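Long-range contacts in Spermidine/putrescine ABC transporter, periplasmic binding protein (Treponema pallidum, PDB 2V84), which probably binds polyamines such as spermidine and putrescine as the periplasmic receptor lipoprotein of an ABC transporter: residues 132-137 against 246-251; 149-154 against 202-207; 70-75 against 261-266; 35-40 against 289-294. All coordinates share one frame; numbering follows the deposited sequence.

Interactions 1 and 2 lie across the chain's centre from interaction 3 in a two-lobed binding protein. They touch each other, Ile134 and Val136 packing on Ile150 and Phe151, and share the mixed sheet built around strands 125-137 and 160-162. Interaction 3 is about 36 Å from interaction 1 between centres; interaction 4 is about 22 Å from interaction 1 and 24 Å from interaction 3, again between centres. Along the sequence they enclose one another: 4 outermost, then 3, 1 and 2. The chain thus builds part of one lobe, crosses to form the other, and returns to complete the first, as in periplasmic binding proteins that hold their ligand between two lobes.

Interaction 1: 132-137 against 246-251; sequences AGIAVN and FIPQDV
Ile134 lies over one face of the Phe246 ring, its CB 4.2 Å from the ring centroid in a CH-pi contact, while its own carbonyl O sits above the rim of the same face. With chi1 at 50°, Phe246 carries CG between its backbone N and carbonyl carbon, which folds the ring back over the neighbouring strand. The far end of the isoleucine, CD1, reaches past the ring edge to touch both CE2 of Phe246 and, at 3.7 Å, CG of Pro248. Val136 approaches differently: its CG2 meets Phe246 CE1 at 3.6 Å, near the plane of the ring. Beneath the side chains, Ile134 and Phe246 form an antiparallel hydrogen-bonded pair, Ile134 N to Phe246 O at 2.8 Å and Phe246 N to Ile134 O at 2.9 Å. Gly133 CA adds a CH contact to Phe246 O. Past the pair the chain departs from the sheet, and Gln249 NE2 turns back to bond Ile247 O. Strand 125-137 is here flanked by 223-226 and 243-246; Trp148 packs on Ile134 and Pro248, Phe216 of helix 212-218 covers Ala135, and Ala132 touches Glu168 of helix 166-176, predicted to help bind spermidine.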
loop_
_atom_site.group_PDB
_atom_site.type_symbol
_atom_site.label_atom_id
_atom_site.label_comp_id
_atom_site.label_asym_id
_atom_site.label_seq_id
_atom_site.Cartn_x
_atom_site.Cartn_y
_atom_site.Cartn_z
ATOM N N ALA A 132 4.494 -2.652 -3.413
ATOM C CA ALA A 132 4.702 -4.097 -3.369
ATOM C C ALA A 132 5.885 -4.397 -4.255
ATOM O O ALA A 132 6.232 -3.635 -5.157
ATOM C CB ALA A 132 3.469 -4.839 -3.867
ATOM N N GLY A 133 6.525 -5.518 -4.004
ATOM C CA GLY A 133 7.623 -5.932 -4.856
ATOM C C GLY A 133 7.701 -7.443 -4.859
ATOM O O GLY A 133 6.684 -8.129 -4.731
ATOM N N ILE A 134 8.913 -7.961 -5.028
ATOM C CA ILE A 134 9.120 -9.400 -5.149
ATOM C C ILE A 134 10.212 -9.801 -4.185
ATOM O O ILE A 134 11.247 -9.141 -4.117
ATOM C CB ILE A 134 9.569 -9.778 -6.611
ATOM C CG1 ILE A 134 8.565 -9.248 -7.647
ATOM C CG2 ILE A 134 9.766 -11.305 -6.756
ATOM C CD1 ILE A 134 9.112 -9.210 -9.080
ATOM N N ALA A 135 9.968 -10.889 -3.459
ATOM C CA ALA A 135 10.970 -11.517 -2.611
ATOM C C ALA A 135 11.475 -12.775 -3.309
ATOM O O ALA A 135 10.693 -13.566 -3.813
ATOM C CB ALA A 135 10.386 -11.857 -1.253
ATOM N N VAL A 136 12.797 -12.968 -3.333
ATOM C CA VAL A 136 13.359 -14.154 -3.948
ATOM C C VAL A 136 14.190 -14.832 -2.883
ATOM O O VAL A 136 14.929 -14.153 -2.182
ATOM C CB VAL A 136 14.272 -13.836 -5.140
ATOM C CG1 VAL A 136 14.931 -15.105 -5.631
ATOM C CG2 VAL A 136 13.455 -13.221 -6.292
ATOM N N ASN A 137 14.032 -16.146 -2.756
ATOM C CA ASN A 137 14.879 -16.968 -1.892
ATOM C C ASN A 137 16.160 -17.285 -2.686
ATOM O O ASN A 137 16.139 -18.106 -3.607
ATOM C CB ASN A 137 14.115 -18.241 -1.470
ATOM C CG ASN A 137 14.949 -19.174 -0.614
ATOM O OD1 ASN A 137 16.168 -19.157 -0.692
ATOM N ND2 ASN A 137 14.291 -20.005 0.206
ATOM N N PHE A 246 12.977 -6.862 -3.894
ATOM C CA PHE A 246 13.160 -5.720 -4.791
ATOM C C PHE A 246 11.842 -5.303 -5.397
ATOM O O PHE A 246 10.951 -6.118 -5.601
ATOM C CB PHE A 246 14.148 -6.049 -5.934
ATOM C CG PHE A 246 13.843 -7.333 -6.646
ATOM C CD1 PHE A 246 14.338 -8.542 -6.165
ATOM C CD2 PHE A 246 13.098 -7.339 -7.812
ATOM C CE1 PHE A 246 14.049 -9.748 -6.814
ATOM C CE2 PHE A 246 12.806 -8.523 -8.465
ATOM C CZ PHE A 246 13.284 -9.741 -7.962
ATOM N N ILE A 247 11.731 -4.017 -5.696
ATOM C CA ILE A 247 10.657 -3.516 -6.537
ATOM C C ILE A 247 11.326 -3.355 -7.902
ATOM O O ILE A 247 12.321 -2.643 -7.997
ATOM C CB ILE A 247 10.140 -2.152 -6.014
ATOM C CG1 ILE A 247 9.625 -2.292 -4.577
ATOM C CG2 ILE A 247 9.095 -1.549 -6.981
ATOM C CD1 ILE A 247 9.869 -1.069 -3.684
ATOM N N PRO A 248 10.814 -4.038 -8.957
ATOM C CA PRO A 248 11.449 -3.975 -10.263
ATOM C C PRO A 248 11.651 -2.530 -10.746
ATOM O O PRO A 248 10.712 -1.729 -10.702
ATOM C CB PRO A 248 10.462 -4.731 -11.155
ATOM C CG PRO A 248 9.868 -5.742 -10.208
ATOM C CD PRO A 248 9.662 -4.962 -8.952
ATOM N N GLN A 249 12.873 -2.223 -11.177
ATOM C CA GLN A 249 13.288 -0.846 -11.478
ATOM C C GLN A 249 13.371 -0.549 -12.975
ATOM O O GLN A 249 13.559 0.615 -13.367
ATOM C CB GLN A 249 14.634 -0.536 -10.801
ATOM C CG GLN A 249 14.622 -0.595 -9.266
ATOM C CD GLN A 249 13.795 0.507 -8.610
ATOM O OE1 GLN A 249 14.045 1.692 -8.811
ATOM N NE2 GLN A 249 12.816 0.117 -7.817
ATOM N N ASP A 250 13.233 -1.582 -13.811
ATOM C CA ASP A 250 13.353 -1.412 -15.265
ATOM C C ASP A 250 12.035 -1.002 -15.933
ATOM O O ASP A 250 11.992 -0.760 -17.137
ATOM C CB ASP A 250 13.978 -2.657 -15.927
ATOM C CG ASP A 250 13.050 -3.873 -15.926
ATOM O OD1 ASP A 250 12.369 -4.144 -14.900
ATOM O OD2 ASP A 250 13.034 -4.576 -16.966
ATOM N N VAL A 251 10.977 -0.908 -15.129
ATOM C CA VAL A 251 9.635 -0.529 -15.566
ATOM C C VAL A 251 8.991 0.375 -14.514
ATOM O O VAL A 251 9.516 0.498 -13.411
ATOM C CB VAL A 251 8.720 -1.775 -15.809
ATOM C CG1 VAL A 251 9.254 -2.633 -16.955
ATOM C CG2 VAL A 251 8.562 -2.586 -14.547
#

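Interaction 2: 149-154 against 202-207; sequences SIFSRK and PNLVKF
Asn203 turns CG away from its carbonyl carbon (chi1 -60°), and a chi2 of -46° then aims ND2 at the backbone of Phe151 and Ser152. ND2 donates to Phe151 O at 3.0 Å in a nearly straight bond. The acceptor lies close to the plane of the amide, whereas the donor stands somewhat tilted from the carbonyl plane of Phe151. A water accepts from the same nitrogen and passes a longer bond of 3.3 Å on to Ser152 O, so ND2 has two partners, which should restrain the rotation of the amide. On the other branch OD1 rests 3.6 Å from CG of Lys154, whose extended chain runs across the asparagine at about a right angle. Deeper in, Leu204 sends CD2 to CD1 of Phe151, 3.9 Å away, obliquely to the ring; Met162 touches both residues. The short 3-10 turn that presents these carbonyls is itself tied: Ser149 O accepts from both N and OG of Ser152, the hydroxyl lying on a lone pair at 2.8 Å. Arg153 heads elsewhere, to Ser143 O and Asp155. Strand 204-207 runs parallel to 160-162 after helices 166-176 and 186-200, a beta-alpha-beta crossover of an alpha/beta lobe, and the asparagine fastens the preceding loop to its returning strand.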
loop_
_atom_site.group_PDB
_atom_site.type_symbol
_atom_site.label_atom_id
_atom_site.label_comp_id
_atom_site.label_asym_id
_atom_site.label_seq_id
_atom_site.Cartn_x
_atom_site.Cartn_y
_atom_site.Cartn_z
ATOM N N SER A 149 9.068 -10.483 -15.041
ATOM C CA SER A 149 9.077 -11.655 -15.885
ATOM C C SER A 149 9.593 -12.863 -15.115
ATOM O O SER A 149 9.628 -13.967 -15.649
ATOM C CB SER A 149 9.899 -11.404 -17.138
ATOM O OG SER A 149 9.145 -10.573 -18.037
ATOM N N ILE A 150 9.986 -12.664 -13.859
ATOM C CA ILE A 150 10.416 -13.799 -13.023
ATOM C C ILE A 150 9.241 -14.777 -12.859
ATOM O O ILE A 150 9.413 -15.979 -12.668
ATOM C CB ILE A 150 10.951 -13.330 -11.638
ATOM C CG1 ILE A 150 11.648 -14.498 -10.919
ATOM C CG2 ILE A 150 9.827 -12.686 -10.777
ATOM C CD1 ILE A 150 12.664 -14.059 -9.870
ATOM N N PHE A 151 8.023 -14.255 -12.972
ATOM C CA PHE A 151 6.851 -15.112 -12.848
ATOM C C PHE A 151 6.551 -15.982 -14.075
ATOM O O PHE A 151 5.700 -16.864 -14.019
ATOM C CB PHE A 151 5.641 -14.281 -12.379
ATOM C CG PHE A 151 5.821 -13.723 -10.997
ATOM C CD1 PHE A 151 5.773 -14.573 -9.893
ATOM C CD2 PHE A 151 6.048 -12.349 -10.795
ATOM C CE1 PHE A 151 5.947 -14.083 -8.601
ATOM C CE2 PHE A 151 6.220 -11.840 -9.520
ATOM C CZ PHE A 151 6.182 -12.715 -8.413
ATOM N N SER A 152 7.289 -15.770 -15.162
ATOM C CA SER A 152 7.154 -16.624 -16.332
ATOM C C SER A 152 8.180 -17.775 -16.334
ATOM O O SER A 152 8.255 -18.536 -17.301
ATOM C CB SER A 152 7.254 -15.783 -17.601
ATOM O OG SER A 152 8.606 -15.460 -17.809
ATOM N N ARG A 153 8.946 -17.904 -15.247
ATOM C CA ARG A 153 9.963 -18.958 -15.132
ATOM C C ARG A 153 9.351 -20.320 -14.868
ATOM O O ARG A 153 8.910 -20.594 -13.766
ATOM C CB ARG A 153 10.964 -18.633 -14.029
ATOM C CG ARG A 153 11.887 -17.536 -14.460
ATOM C CD ARG A 153 13.061 -17.368 -13.573
ATOM N NE ARG A 153 13.879 -18.569 -13.351
ATOM C CZ ARG A 153 15.016 -18.507 -12.676
ATOM N NH1 ARG A 153 15.439 -17.326 -12.246
ATOM N NH2 ARG A 153 15.746 -19.582 -12.447
ATOM N N LYS A 154 9.354 -21.167 -15.892
ATOM C CA LYS A 154 8.803 -22.527 -15.803
ATOM C C LYS A 154 9.546 -23.463 -14.853
ATOM O O LYS A 154 8.926 -24.376 -14.298
ATOM C CB LYS A 154 8.613 -23.145 -17.196
ATOM C CG LYS A 154 7.455 -22.464 -17.952
ATOM C CD LYS A 154 6.887 -23.275 -19.123
ATOM C CE LYS A 154 5.943 -22.390 -19.957
ATOM N NZ LYS A 154 5.214 -23.098 -21.060
ATOM N N PRO A 202 0.163 -19.733 -15.090
ATOM C CA PRO A 202 0.468 -21.168 -15.169
ATOM C C PRO A 202 1.597 -21.632 -14.243
ATOM O O PRO A 202 1.710 -22.824 -13.967
ATOM C CB PRO A 202 0.916 -21.349 -16.627
ATOM C CG PRO A 202 0.314 -20.253 -17.343
ATOM C CD PRO A 202 0.366 -19.097 -16.404
ATOM N N ASN A 203 2.427 -20.699 -13.789
ATOM C CA ASN A 203 3.563 -21.022 -12.920
ATOM C C ASN A 203 3.291 -20.802 -11.448
ATOM O O ASN A 203 4.145 -21.082 -10.610
ATOM C CB ASN A 203 4.786 -20.214 -13.333
ATOM C CG ASN A 203 5.193 -20.488 -14.749
ATOM O OD1 ASN A 203 5.266 -21.634 -15.169
ATOM N ND2 ASN A 203 5.436 -19.439 -15.501
ATOM N N LEU A 204 2.095 -20.294 -11.146
ATOM C CA LEU A 204 1.714 -19.919 -9.778
ATOM C C LEU A 204 0.972 -21.026 -9.046
ATOM O O LEU A 204 0.073 -21.644 -9.616
ATOM C CB LEU A 204 0.791 -18.683 -9.807
ATOM C CG LEU A 204 1.288 -17.416 -10.505
ATOM C CD1 LEU A 204 0.244 -16.313 -10.360
ATOM C CD2 LEU A 204 2.633 -16.928 -9.980
ATOM N N VAL A 205 1.296 -21.218 -7.767
ATOM C CA VAL A 205 0.452 -22.035 -6.871
ATOM C C VAL A 205 -0.934 -21.413 -6.764
ATOM O O VAL A 205 -1.954 -22.101 -6.851
ATOM C CB VAL A 205 1.082 -22.186 -5.443
ATOM C CG1 VAL A 205 0.123 -22.876 -4.475
ATOM C CG2 VAL A 205 2.406 -22.932 -5.511
ATOM N N LYS A 206 -0.971 -20.094 -6.576
ATOM C CA LYS A 206 -2.207 -19.371 -6.459
ATOM C C LYS A 206 -1.906 -17.891 -6.392
ATOM O O LYS A 206 -0.735 -17.482 -6.386
ATOM C CB LYS A 206 -2.981 -19.802 -5.202
ATOM C CG LYS A 206 -2.239 -19.569 -3.892
ATOM C CD LYS A 206 -2.959 -20.259 -2.746
ATOM C CE LYS A 206 -2.467 -19.746 -1.418
ATOM N NZ LYS A 206 -2.690 -20.770 -0.340
ATOM N N PHE A 207 -2.976 -17.102 -6.384
ATOM C CA PHE A 207 -2.911 -15.707 -6.005
ATOM C C PHE A 207 -3.136 -15.648 -4.518
ATOM O O PHE A 207 -4.056 -16.286 -4.010
ATOM C CB PHE A 207 -3.993 -14.899 -6.746
ATOM C CG PHE A 207 -3.786 -14.863 -8.228
ATOM C CD1 PHE A 207 -2.794 -14.053 -8.779
ATOM C CD2 PHE A 207 -4.561 -15.668 -9.075
ATOM C CE1 PHE A 207 -2.581 -14.017 -10.159
ATOM C CE2 PHE A 207 -4.347 -15.658 -10.459
ATOM C CZ PHE A 207 -3.346 -14.824 -10.999
HETATM O O HOH W 1 5.293 -19.354 -18.493
#

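Interaction 3: 70-75 against 261-266; sequences GASGYD and CIPKGA
Pro263 presents its ring to the backbone of Tyr74 and Asp75, at the start of a type II beta turn (Pro263 to Ala266) that packs against the loop leading into the parallel sheet of one lobe. Its CG lies 3.4 Å from Tyr74 O and 4.0 Å from Tyr74 CB. The tyrosine ring itself leads away from the turn to stack on Tyr30, with its OH bonded to Asp55 and Lys66. At the other end of the turn Ala266 points its methyl at the same loop: CB is 3.7 Å from Tyr74 O and equally far from Asp75 OD1. Asp75 starts out away from the turn, but chi1 of -61° swings the carboxylate back, where OD1 takes the N-H of Asn268 and OD2 that of Tyr28. One carboxylate thus ties the chain just past the turn to strand 26-32. Gly265 takes the third position of the turn with positive phi, and Ala266 N closes it by bonding Pro263 O. At the more exposed end of the contact, Ala71 CB meets Lys264 O at 3.6 Å, and the aliphatic chain of Lys264 brings CD close to Gly70 O. No hydrogen bond joins the two segments. Asp75 O, buried here without a polar partner in the model, is met by Pro263 CD at 3.2 Å.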
loop_
_atom_site.group_PDB
_atom_site.type_symbol
_atom_site.label_atom_id
_atom_site.label_comp_id
_atom_site.label_asym_id
_atom_site.label_seq_id
_atom_site.Cartn_x
_atom_site.Cartn_y
_atom_site.Cartn_z
ATOM N N GLY A 70 -24.521 6.666 4.075
ATOM C CA GLY A 70 -23.906 7.985 4.122
ATOM C C GLY A 70 -22.835 8.234 5.176
ATOM O O GLY A 70 -21.900 9.008 4.939
ATOM N N ALA A 71 -22.977 7.613 6.348
ATOM C CA ALA A 71 -22.109 7.940 7.489
ATOM C C ALA A 71 -21.888 6.799 8.487
ATOM O O ALA A 71 -22.809 6.355 9.189
ATOM C CB ALA A 71 -22.594 9.201 8.203
ATOM N N SER A 72 -20.640 6.339 8.525
ATOM C CA SER A 72 -20.105 5.482 9.578
ATOM C C SER A 72 -19.956 6.346 10.824
ATOM O O SER A 72 -20.215 7.545 10.782
ATOM C CB SER A 72 -18.710 5.046 9.164
ATOM O OG SER A 72 -17.864 6.190 9.136
ATOM N N GLY A 73 -19.494 5.769 11.928
ATOM C CA GLY A 73 -19.219 6.611 13.099
ATOM C C GLY A 73 -17.782 7.087 13.252
ATOM O O GLY A 73 -17.437 7.660 14.281
ATOM N N TYR A 74 -16.946 6.860 12.237
ATOM C CA TYR A 74 -15.496 7.078 12.374
ATOM C C TYR A 74 -15.015 8.513 12.185
ATOM O O TYR A 74 -15.612 9.298 11.446
ATOM C CB TYR A 74 -14.701 6.131 11.468
ATOM C CG TYR A 74 -14.977 4.685 11.782
ATOM C CD1 TYR A 74 -14.311 4.032 12.822
ATOM C CD2 TYR A 74 -15.907 3.967 11.040
ATOM C CE1 TYR A 74 -14.587 2.689 13.115
ATOM C CE2 TYR A 74 -16.178 2.638 11.321
ATOM C CZ TYR A 74 -15.518 2.007 12.354
ATOM O OH TYR A 74 -15.797 0.678 12.612
ATOM N N ASP A 75 -13.920 8.830 12.864
ATOM C CA ASP A 75 -13.310 10.147 12.786
ATOM C C ASP A 75 -12.159 10.155 11.810
ATOM O O ASP A 75 -11.880 11.176 11.216
ATOM C CB ASP A 75 -12.836 10.592 14.162
ATOM C CG ASP A 75 -13.976 10.689 15.147
ATOM O OD1 ASP A 75 -14.976 11.342 14.797
ATOM O OD2 ASP A 75 -13.880 10.111 16.249
ATOM N N CYS A 261 -8.055 10.377 6.096
ATOM C CA CYS A 261 -9.215 11.127 5.645
ATOM C C CYS A 261 -10.196 11.220 6.791
ATOM O O CYS A 261 -10.208 10.348 7.681
ATOM C CB CYS A 261 -9.882 10.432 4.447
ATOM S SG CYS A 261 -8.821 10.322 3.018
ATOM N N ILE A 262 -11.027 12.265 6.769
ATOM C CA ILE A 262 -12.038 12.406 7.805
ATOM C C ILE A 262 -13.393 12.018 7.202
ATOM O O ILE A 262 -13.883 12.710 6.301
ATOM C CB ILE A 262 -12.058 13.854 8.379
ATOM C CG1 ILE A 262 -10.771 14.150 9.178
ATOM C CG2 ILE A 262 -13.328 14.071 9.232
ATOM C CD1 ILE A 262 -10.635 15.634 9.569
ATOM N N PRO A 263 -14.001 10.897 7.677
ATOM C CA PRO A 263 -15.275 10.471 7.077
ATOM C C PRO A 263 -16.396 11.485 7.273
ATOM O O PRO A 263 -16.454 12.129 8.315
ATOM C CB PRO A 263 -15.618 9.186 7.851
ATOM C CG PRO A 263 -14.296 8.674 8.345
ATOM C CD PRO A 263 -13.574 9.964 8.734
ATOM N N LYS A 264 -17.290 11.597 6.292
ATOM C CA LYS A 264 -18.502 12.402 6.455
ATOM C C LYS A 264 -19.204 12.008 7.750
ATOM O O LYS A 264 -19.343 10.816 8.050
ATOM C CB LYS A 264 -19.453 12.247 5.264
ATOM C CG LYS A 264 -20.765 13.004 5.442
ATOM C CD LYS A 264 -21.773 12.706 4.349
ATOM C CE LYS A 264 -23.130 13.241 4.741
ATOM N NZ LYS A 264 -23.805 13.883 3.586
ATOM N N GLY A 265 -19.620 13.012 8.519
ATOM C CA GLY A 265 -20.316 12.791 9.781
ATOM C C GLY A 265 -19.439 12.538 10.998
ATOM O O GLY A 265 -19.948 12.163 12.057
ATOM N N ALA A 266 -18.125 12.738 10.861
ATOM C CA ALA A 266 -17.185 12.561 11.976
ATOM C C ALA A 266 -17.599 13.382 13.192
ATOM O O ALA A 266 -17.810 14.602 13.074
ATOM C CB ALA A 266 -15.764 12.947 11.542
#

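Interaction 4: 35-40 against 289-294; sequences YTPTSL and LDTFGF
The Tyr35 ring meets Phe292 and Phe294 at its edge. Its CE1 faces Phe294 CE2 at 4.2 Å, each atom close to the other ring's plane, so the pair is edge to edge. Phe292 CE2 lies a little farther from Tyr35 CD1 and comes nearer the backbone, 3.7 Å from Tyr35 O. Within 289-294 the groups are layered, with Thr291 CG2 over the centre of the Phe292 ring and Phe292 CB 3.4 Å above the centre of the Phe294 ring. Van der Waals contacts of the proline ring form the second group: Pro37 CG is 3.6 Å from Thr291 OG1 and 4.3 Å from Phe292 CE2. With chi1 at -68°, Thr291 sets OG1 beside its backbone N, where it both meets the proline and bonds Glu287 O in the preceding helical turn. Backbone bonds shape the two helix ends. Pro37 is the N-cap of helix 38-48, its O accepting from Leu40 N; Leu289 O receives Phe292 N and Phe294 N from opposite faces of its plane, around Gly293 with its positive phi. Tyr35 OH bonds Asp258, and its side chain comes within about 4 Å of a bound MES, probably from the crystallisation liquor, a placement consistent with the ligand cleft between the lobes of a periplasmic binding protein.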
loop_
_atom_site.group_PDB
_atom_site.type_symbol
_atom_site.label_atom_id
_atom_site.label_comp_id
_atom_site.label_asym_id
_atom_site.label_seq_id
_atom_site.Cartn_x
_atom_site.Cartn_y
_atom_site.Cartn_z
ATOM N N TYR A 35 -1.640 -1.439 11.053
ATOM C CA TYR A 35 -1.057 -0.314 10.271
ATOM C C TYR A 35 -0.718 0.939 11.095
ATOM O O TYR A 35 0.326 1.577 10.886
ATOM C CB TYR A 35 -1.974 0.039 9.102
ATOM C CG TYR A 35 -1.295 0.709 7.933
ATOM C CD1 TYR A 35 0.082 0.606 7.737
ATOM C CD2 TYR A 35 -2.045 1.436 7.018
ATOM C CE1 TYR A 35 0.702 1.228 6.640
ATOM C CE2 TYR A 35 -1.456 2.060 5.938
ATOM C CZ TYR A 35 -0.092 1.960 5.745
ATOM O OH TYR A 35 0.463 2.552 4.644
ATOM N N THR A 36 -1.579 1.265 12.055
ATOM C CA THR A 36 -1.213 2.179 13.131
ATOM C C THR A 36 -0.632 1.388 14.330
ATOM O O THR A 36 -1.372 0.676 15.020
ATOM C CB THR A 36 -2.406 3.052 13.578
ATOM O OG1 THR A 36 -3.086 3.580 12.433
ATOM C CG2 THR A 36 -1.916 4.190 14.425
ATOM N N PRO A 37 0.693 1.495 14.567
ATOM C CA PRO A 37 1.356 0.753 15.642
ATOM C C PRO A 37 0.749 1.075 17.009
ATOM O O PRO A 37 0.757 2.247 17.428
ATOM C CB PRO A 37 2.794 1.272 15.587
ATOM C CG PRO A 37 2.969 1.758 14.194
ATOM C CD PRO A 37 1.648 2.344 13.831
ATOM N N THR A 38 0.243 0.048 17.697
ATOM C CA THR A 38 -0.423 0.227 18.993
ATOM C C THR A 38 0.410 1.075 19.944
ATOM O O THR A 38 -0.145 1.794 20.774
ATOM C CB THR A 38 -0.749 -1.114 19.689
ATOM O OG1 THR A 38 0.414 -1.941 19.676
ATOM C CG2 THR A 38 -1.895 -1.838 18.994
ATOM N N SER A 39 1.735 0.998 19.807
ATOM C CA SER A 39 2.653 1.775 20.632
ATOM C C SER A 39 2.426 3.271 20.475
ATOM O O SER A 39 2.539 4.025 21.439
ATOM C CB SER A 39 4.099 1.439 20.298
ATOM O OG SER A 39 4.376 1.727 18.941
ATOM N N LEU A 40 2.114 3.691 19.251
ATOM C CA LEU A 40 1.799 5.077 18.954
ATOM C C LEU A 40 0.402 5.461 19.445
ATOM O O LEU A 40 0.178 6.591 19.916
ATOM C CB LEU A 40 1.941 5.325 17.444
ATOM C CG LEU A 40 3.385 5.473 16.968
ATOM C CD1 LEU A 40 3.499 5.457 15.445
ATOM C CD2 LEU A 40 4.033 6.730 17.552
ATOM N N LEU A 289 7.584 4.128 10.909
ATOM C CA LEU A 289 8.371 3.544 9.825
ATOM C C LEU A 289 9.197 2.360 10.292
ATOM O O LEU A 289 9.275 1.337 9.607
ATOM C CB LEU A 289 9.277 4.597 9.195
ATOM C CG LEU A 289 8.566 5.793 8.570
ATOM C CD1 LEU A 289 9.597 6.866 8.242
ATOM C CD2 LEU A 289 7.730 5.419 7.329
ATOM N N ASP A 290 9.784 2.506 11.476
ATOM C CA ASP A 290 10.668 1.494 12.061
ATOM C C ASP A 290 9.914 0.221 12.415
ATOM O O ASP A 290 10.514 -0.859 12.489
ATOM C CB ASP A 290 11.291 2.032 13.338
ATOM C CG ASP A 290 12.429 2.993 13.090
ATOM O OD1 ASP A 290 12.855 3.187 11.938
ATOM O OD2 ASP A 290 12.914 3.560 14.084
ATOM N N THR A 291 8.616 0.358 12.689
ATOM C CA THR A 291 7.763 -0.771 13.022
ATOM C C THR A 291 7.758 -1.772 11.872
ATOM O O THR A 291 7.701 -2.977 12.120
ATOM C CB THR A 291 6.320 -0.329 13.373
ATOM O OG1 THR A 291 6.324 0.403 14.607
ATOM C CG2 THR A 291 5.384 -1.532 13.541
ATOM N N PHE A 292 7.860 -1.266 10.635
ATOM C CA PHE A 292 7.712 -2.074 9.422
ATOM C C PHE A 292 8.948 -2.139 8.526
ATOM O O PHE A 292 8.936 -2.838 7.509
ATOM C CB PHE A 292 6.532 -1.574 8.592
ATOM C CG PHE A 292 5.232 -1.553 9.336
ATOM C CD1 PHE A 292 4.537 -2.734 9.577
ATOM C CD2 PHE A 292 4.699 -0.347 9.795
ATOM C CE1 PHE A 292 3.338 -2.723 10.278
ATOM C CE2 PHE A 292 3.503 -0.322 10.469
ATOM C CZ PHE A 292 2.820 -1.508 10.715
ATOM N N GLY A 293 10.004 -1.410 8.873
ATOM C CA GLY A 293 11.196 -1.348 8.016
ATOM C C GLY A 293 10.991 -0.481 6.789
ATOM O O GLY A 293 11.591 -0.715 5.755
ATOM N N PHE A 294 10.116 0.519 6.916
ATOM C CA PHE A 294 9.808 1.453 5.851
ATOM C C PHE A 294 10.846 2.565 5.771
ATOM O O PHE A 294 11.388 2.981 6.803
ATOM C CB PHE A 294 8.486 2.126 6.166
ATOM C CG PHE A 294 7.278 1.257 6.037
ATOM C CD1 PHE A 294 7.259 0.131 5.214
ATOM C CD2 PHE A 294 6.095 1.648 6.668
ATOM C CE1 PHE A 294 6.084 -0.615 5.068
ATOM C CE2 PHE A 294 4.923 0.928 6.513
ATOM C CZ PHE A 294 4.909 -0.201 5.734
#